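Local coordinates for protein chitin binding domain (Burkholderia pseudomallei, PDB 3UAM) that probably binds chitin or a related polysaccharide and may cleave it oxidatively, like other AA10 lytic polysaccharide monooxygenases, at residues E28-Y33 / Y191-A196; V32-A37 / A92-P97. One frame throughout, in Å; residues are numbered along the deposited sequence.

Contact 1: E28-Y33 / Y191-A196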
loop_
_atom_site.group_PDB
_atom_site.type_symbol
_atom_site.label_atom_id
_atom_site.label_comp_id
_atom_site.label_asym_id
_atom_site.label_seq_id
_atom_site.Cartn_x
_atom_site.Cartn_y
_atom_site.Cartn_z
ATOM N N GLU A 28 -1.131 -12.424 -2.194
ATOM C CA GLU A 28 -1.994 -11.733 -3.116
ATOM C C GLU A 28 -2.713 -10.612 -2.360
ATOM O O GLU A 28 -3.330 -10.845 -1.307
ATOM C CB GLU A 28 -3.026 -12.682 -3.733
ATOM C CG GLU A 28 -2.454 -13.712 -4.705
ATOM C CD GLU A 28 -1.911 -14.978 -4.036
ATOM O OE1 GLU A 28 -1.681 -15.021 -2.807
ATOM O OE2 GLU A 28 -1.718 -15.966 -4.770
ATOM N N SER A 29 -2.649 -9.413 -2.918
ATOM C CA SER A 29 -3.352 -8.297 -2.347
ATOM C C SER A 29 -4.852 -8.487 -2.613
ATOM O O SER A 29 -5.251 -9.317 -3.435
ATOM C CB SER A 29 -2.845 -6.986 -2.939
ATOM O OG SER A 29 -3.315 -6.808 -4.256
ATOM N N ARG A 30 -5.663 -7.719 -1.898
ATOM C CA ARG A 30 -7.095 -7.744 -2.096
ATOM C C ARG A 30 -7.435 -7.508 -3.565
ATOM O O ARG A 30 -8.287 -8.204 -4.123
ATOM C CB ARG A 30 -7.757 -6.695 -1.213
ATOM C CG ARG A 30 -9.265 -6.647 -1.322
ATOM C CD ARG A 30 -9.832 -5.508 -0.520
ATOM N NE ARG A 30 -9.628 -5.662 0.926
ATOM C CZ ARG A 30 -10.089 -4.792 1.842
ATOM N NH1 ARG A 30 -10.811 -3.755 1.470
ATOM N NH2 ARG A 30 -9.867 -4.977 3.144
ATOM N N ALA A 31 -6.760 -6.541 -4.183
ATOM C CA ALA A 31 -7.053 -6.186 -5.576
ATOM C C ALA A 31 -6.642 -7.321 -6.518
ATOM O O ALA A 31 -7.369 -7.620 -7.470
ATOM C CB ALA A 31 -6.379 -4.890 -5.975
ATOM N N VAL A 32 -5.492 -7.944 -6.251
ATOM C CA VAL A 32 -5.033 -9.103 -7.056
ATOM C C VAL A 32 -6.062 -10.240 -6.999
ATOM O O VAL A 32 -6.381 -10.859 -8.023
ATOM C CB VAL A 32 -3.644 -9.598 -6.614
ATOM C CG1 VAL A 32 -3.329 -10.988 -7.179
ATOM C CG2 VAL A 32 -2.591 -8.585 -7.042
ATOM N N TYR A 33 -6.597 -10.504 -5.811
ATOM C CA TYR A 33 -7.618 -11.534 -5.692
ATOM C C TYR A 33 -8.872 -11.143 -6.485
ATOM O O TYR A 33 -9.514 -12.005 -7.069
ATOM C CB TYR A 33 -8.011 -11.765 -4.242
ATOM C CG TYR A 33 -7.235 -12.787 -3.457
ATOM C CD1 TYR A 33 -6.777 -13.975 -4.020
ATOM C CD2 TYR A 33 -7.036 -12.590 -2.105
ATOM C CE1 TYR A 33 -6.108 -14.916 -3.244
ATOM C CE2 TYR A 33 -6.367 -13.504 -1.337
ATOM C CZ TYR A 33 -5.911 -14.658 -1.901
ATOM O OH TYR A 33 -5.291 -15.539 -1.069
ATOM N N TYR A 191 -9.105 -11.228 12.126
ATOM C CA TYR A 191 -8.929 -10.496 10.864
ATOM C C TYR A 191 -8.179 -9.174 11.091
ATOM O O TYR A 191 -8.517 -8.375 11.996
ATOM C CB TYR A 191 -10.294 -10.252 10.207
ATOM C CG TYR A 191 -10.313 -9.360 8.977
ATOM C CD1 TYR A 191 -9.329 -9.438 7.996
ATOM C CD2 TYR A 191 -11.355 -8.483 8.781
ATOM C CE1 TYR A 191 -9.372 -8.621 6.881
ATOM C CE2 TYR A 191 -11.421 -7.675 7.670
ATOM C CZ TYR A 191 -10.431 -7.739 6.719
ATOM O OH TYR A 191 -10.536 -6.908 5.623
ATOM N N HIS A 192 -7.134 -8.994 10.289
ATOM C CA HIS A 192 -6.327 -7.799 10.282
ATOM C C HIS A 192 -5.948 -7.416 8.878
ATOM O O HIS A 192 -5.968 -8.255 7.946
ATOM C CB HIS A 192 -5.110 -7.994 11.153
ATOM C CG HIS A 192 -5.453 -8.006 12.602
ATOM N ND1 HIS A 192 -5.642 -6.872 13.302
ATOM C CD2 HIS A 192 -5.760 -9.061 13.456
ATOM C CE1 HIS A 192 -6.034 -7.191 14.561
ATOM N NE2 HIS A 192 -6.098 -8.531 14.653
ATOM N N VAL A 193 -5.682 -6.128 8.702
ATOM C CA VAL A 193 -5.263 -5.626 7.405
ATOM C C VAL A 193 -3.826 -5.141 7.451
ATOM O O VAL A 193 -3.444 -4.412 8.346
ATOM C CB VAL A 193 -6.225 -4.544 6.900
ATOM C CG1 VAL A 193 -5.647 -3.828 5.679
ATOM C CG2 VAL A 193 -7.582 -5.186 6.627
ATOM N N LEU A 194 -3.027 -5.597 6.484
ATOM C CA LEU A 194 -1.692 -5.091 6.235
ATOM C C LEU A 194 -1.773 -4.201 5.016
ATOM O O LEU A 194 -2.085 -4.676 3.906
ATOM C CB LEU A 194 -0.732 -6.249 5.976
ATOM C CG LEU A 194 0.759 -5.913 5.748
ATOM C CD1 LEU A 194 1.398 -5.356 6.989
ATOM C CD2 LEU A 194 1.513 -7.159 5.284
ATOM N N LEU A 195 -1.551 -2.910 5.212
ATOM C CA LEU A 195 -1.583 -1.957 4.126
ATOM C C LEU A 195 -0.158 -1.726 3.649
ATOM O O LEU A 195 0.693 -1.229 4.398
ATOM C CB LEU A 195 -2.205 -0.641 4.584
ATOM C CG LEU A 195 -2.129 0.524 3.590
ATOM C CD1 LEU A 195 -2.920 0.161 2.338
ATOM C CD2 LEU A 195 -2.630 1.802 4.255
ATOM N N ALA A 196 0.099 -2.099 2.405
ATOM C CA ALA A 196 1.417 -1.915 1.802
ATOM C C ALA A 196 1.330 -0.707 0.879
ATOM O O ALA A 196 0.417 -0.660 0.017
ATOM C CB ALA A 196 1.813 -3.175 1.030
HETATM O O HOH W 1 -11.918 -4.448 5.384
#

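Contact 2: V32-A37 / A92-P97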
loop_
_atom_site.group_PDB
_atom_site.type_symbol
_atom_site.label_atom_id
_atom_site.label_comp_id
_atom_site.label_asym_id
_atom_site.label_seq_id
_atom_site.Cartn_x
_atom_site.Cartn_y
_atom_site.Cartn_z
ATOM N N VAL A 32 -5.492 -7.944 -6.251
ATOM C CA VAL A 32 -5.033 -9.103 -7.056
ATOM C C VAL A 32 -6.062 -10.240 -6.999
ATOM O O VAL A 32 -6.381 -10.859 -8.023
ATOM C CB VAL A 32 -3.644 -9.598 -6.614
ATOM C CG1 VAL A 32 -3.329 -10.988 -7.179
ATOM C CG2 VAL A 32 -2.591 -8.585 -7.042
ATOM N N TYR A 33 -6.597 -10.504 -5.811
ATOM C CA TYR A 33 -7.618 -11.534 -5.692
ATOM C C TYR A 33 -8.872 -11.143 -6.485
ATOM O O TYR A 33 -9.514 -12.005 -7.069
ATOM C CB TYR A 33 -8.011 -11.765 -4.242
ATOM C CG TYR A 33 -7.235 -12.787 -3.457
ATOM C CD1 TYR A 33 -6.777 -13.975 -4.020
ATOM C CD2 TYR A 33 -7.036 -12.590 -2.105
ATOM C CE1 TYR A 33 -6.108 -14.916 -3.244
ATOM C CE2 TYR A 33 -6.367 -13.504 -1.337
ATOM C CZ TYR A 33 -5.911 -14.658 -1.901
ATOM O OH TYR A 33 -5.291 -15.539 -1.069
ATOM N N LEU A 34 -9.236 -9.861 -6.506
ATOM C CA LEU A 34 -10.370 -9.448 -7.339
ATOM C C LEU A 34 -10.068 -9.648 -8.824
ATOM O O LEU A 34 -10.924 -10.124 -9.583
ATOM C CB LEU A 34 -10.795 -8.012 -7.045
ATOM C CG LEU A 34 -11.516 -7.807 -5.705
ATOM C CD1 LEU A 34 -12.124 -6.406 -5.651
ATOM C CD2 LEU A 34 -12.584 -8.860 -5.455
ATOM N N TYR A 35 -8.846 -9.311 -9.232
ATOM C CA TYR A 35 -8.386 -9.601 -10.600
ATOM C C TYR A 35 -8.525 -11.098 -10.919
ATOM O O TYR A 35 -9.058 -11.460 -11.953
ATOM C CB TYR A 35 -6.947 -9.089 -10.825
ATOM C CG TYR A 35 -6.311 -9.539 -12.114
ATOM C CD1 TYR A 35 -6.645 -8.944 -13.325
ATOM C CD2 TYR A 35 -5.370 -10.568 -12.127
ATOM C CE1 TYR A 35 -6.075 -9.368 -14.510
ATOM C CE2 TYR A 35 -4.798 -11.003 -13.314
ATOM C CZ TYR A 35 -5.158 -10.390 -14.496
ATOM O OH TYR A 35 -4.604 -10.791 -15.675
ATOM N N GLU A 36 -8.119 -11.970 -10.007
ATOM C CA GLU A 36 -8.165 -13.426 -10.298
ATOM C C GLU A 36 -9.607 -13.942 -10.390
ATOM O O GLU A 36 -9.876 -14.903 -11.079
ATOM C CB GLU A 36 -7.336 -14.224 -9.287
ATOM C CG GLU A 36 -5.840 -14.148 -9.581
ATOM C CD GLU A 36 -4.942 -14.620 -8.440
ATOM O OE1 GLU A 36 -3.695 -14.543 -8.625
ATOM O OE2 GLU A 36 -5.450 -15.056 -7.366
ATOM N N ALA A 37 -10.528 -13.253 -9.726
ATOM C CA ALA A 37 -11.945 -13.570 -9.783
ATOM C C ALA A 37 -12.642 -12.923 -10.990
ATOM O O ALA A 37 -13.844 -13.033 -11.116
ATOM C CB ALA A 37 -12.612 -13.115 -8.480
ATOM N N ALA A 92 -13.805 0.837 -7.044
ATOM C CA ALA A 92 -14.638 1.154 -5.867
ATOM C C ALA A 92 -15.048 -0.058 -5.041
ATOM O O ALA A 92 -15.263 0.076 -3.837
ATOM C CB ALA A 92 -15.886 1.938 -6.277
ATOM N N GLN A 93 -15.180 -1.224 -5.682
ATOM C CA GLN A 93 -15.435 -2.501 -4.990
ATOM C C GLN A 93 -14.521 -2.704 -3.786
ATOM O O GLN A 93 -14.923 -3.260 -2.762
ATOM C CB GLN A 93 -15.191 -3.693 -5.940
ATOM C CG GLN A 93 -16.273 -3.948 -6.964
ATOM C CD GLN A 93 -15.847 -4.925 -8.076
ATOM O OE1 GLN A 93 -16.251 -6.078 -8.080
ATOM N NE2 GLN A 93 -15.015 -4.456 -9.013
ATOM N N LEU A 94 -13.275 -2.264 -3.929
ATOM C CA LEU A 94 -12.255 -2.500 -2.917
ATOM C C LEU A 94 -12.571 -1.915 -1.552
ATOM O O LEU A 94 -12.095 -2.434 -0.560
ATOM C CB LEU A 94 -10.896 -1.985 -3.401
ATOM C CG LEU A 94 -10.291 -2.811 -4.548
ATOM C CD1 LEU A 94 -9.287 -1.952 -5.303
ATOM C CD2 LEU A 94 -9.635 -4.107 -4.052
ATOM N N ASN A 95 -13.365 -0.853 -1.520
ATOM C CA ASN A 95 -13.688 -0.135 -0.285
ATOM C C ASN A 95 -14.841 -0.684 0.535
ATOM O O ASN A 95 -15.132 -0.168 1.625
ATOM C CB ASN A 95 -13.984 1.330 -0.628
ATOM C CG ASN A 95 -12.782 2.024 -1.235
ATOM O OD1 ASN A 95 -11.650 1.835 -0.762
ATOM N ND2 ASN A 95 -13.004 2.807 -2.288
ATOM N N GLU A 96 -15.508 -1.711 0.020
ATOM C CA GLU A 96 -16.565 -2.327 0.774
ATOM C C GLU A 96 -16.020 -2.908 2.084
ATOM O O GLU A 96 -14.930 -3.441 2.134
ATOM C CB GLU A 96 -17.268 -3.411 -0.045
ATOM C CG GLU A 96 -18.010 -2.862 -1.247
ATOM C CD GLU A 96 -19.170 -1.944 -0.883
ATOM O OE1 GLU A 96 -19.756 -2.059 0.224
ATOM O OE2 GLU A 96 -19.513 -1.112 -1.744
ATOM N N PRO A 97 -16.808 -2.812 3.152
ATOM C CA PRO A 97 -16.409 -3.404 4.411
ATOM C C PRO A 97 -16.492 -4.906 4.336
ATOM O O PRO A 97 -17.258 -5.446 3.515
ATOM C CB PRO A 97 -17.464 -2.877 5.390
ATOM C CG PRO A 97 -18.684 -2.734 4.555
ATOM C CD PRO A 97 -18.195 -2.313 3.189
#

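Contact 1: E28-Y33 / Y191-A196
R30 reaches from the first turn of helix 30-36 to strand 190-200, where NH2 of its guanidinium meets the phenol end of Y191. NH2 of R30 lies 3.2 Å from OH of Y191. The two flat groups are tilted, with planes 39° apart, and the side chains cross at about a right angle. Most of the arginine is stretched out: CG is anti to the backbone N and CD continues the line. A bend at chi3 (-66°) then turns the guanidinium. CG2 of V193 comes within 4.2 Å of the same NH2, approaching the guanidinium obliquely. A water links the pair. It donates to OH of Y191 at 2.8 Å and accepts a weak bond from NH2 of R30 at 3.1 Å. D212 on strand 205-215 binds both groups through OD1, as a salt bridge to R30 and a hydrogen bond to Y191. NH1 of R30 probably donates to the carbonyl O of L94, and W103 makes a cation-pi contact with the guanidinium. R30 is buried, and D212 probably balances its charge. S29 caps the helix: its OG accepts from N of V32 at 3.2 Å, close to straight (165°). This is an N-capped helix packed by its first-turn arginine against the mixed sheet of the immunoglobulin-like beta-sandwich core usual in AA10 LPMOs.

Contact 2: V32-A37 / A92-P97
Helix 30-36 faces a 3-10 turn at 92-95, and the two backbones come nearest at L34 and L94, whose CA atoms are 8.4 Å apart. That gap is bridged by side chains. L34 points its CB toward the turn and carries the helix side of the contact alone. Its CG is anti to the carbonyl carbon (chi1 -73°), and CD1 extends on from there to the other segment. CD1 of L34 touches CD2 of L94 at 3.7 Å. The two leucines point in opposite directions and meet methyl to methyl, with their ends offset. CG of L94 lies a little farther from CD1 of L34, at 4.2 Å. The same CD1 of L34 also meets CB of Q93, at 4.1 Å, so one methyl touches two consecutive residues of the turn.

The contact lies in the LPMO domain. It joins the short helix that follows strand 21-26 to the long, mostly irregular segment between strand 49-51 and helix 98-101. Within the helix, N of E36 bonds to O of V32 (2.9 Å). In the turn, N of N95 bonds to O of A92 (3.1 Å), the i to i+3 pattern of a 3-10 helix. N of E96 bonds to O of Q93 (3.2 Å) in the same way.

Only the aliphatic root of Q93 meets the leucine. Beyond CG the glutamine is extended (chi2 167°), and its amide NE2 donates to the carbonyl oxygens of A90 and R39. L94 also packs on L48, which adds another apolar residue beside the leucine pair.

Overall arrangement
Contacts 1 and 2 share helix 30-36, and V32 and Y33 belong to both. Their centres lie about 10 Å apart, on the same side of the chain's centre. Contact 1 is the deeper, about 9 Å from that centre against about 14 Å for contact 2. Along the chain the helix comes first, then 92-97, then strand 190-200. The contacts meet directly: R30 of contact 1 reaches the L94 carbonyl of contact 2, a probable hydrogen bond, and CA of A31 packs on CD2 of L94 at 3.6 Å. One short helix thus ties an irregular segment and a strand of the mixed sheet together within the LPMO domain.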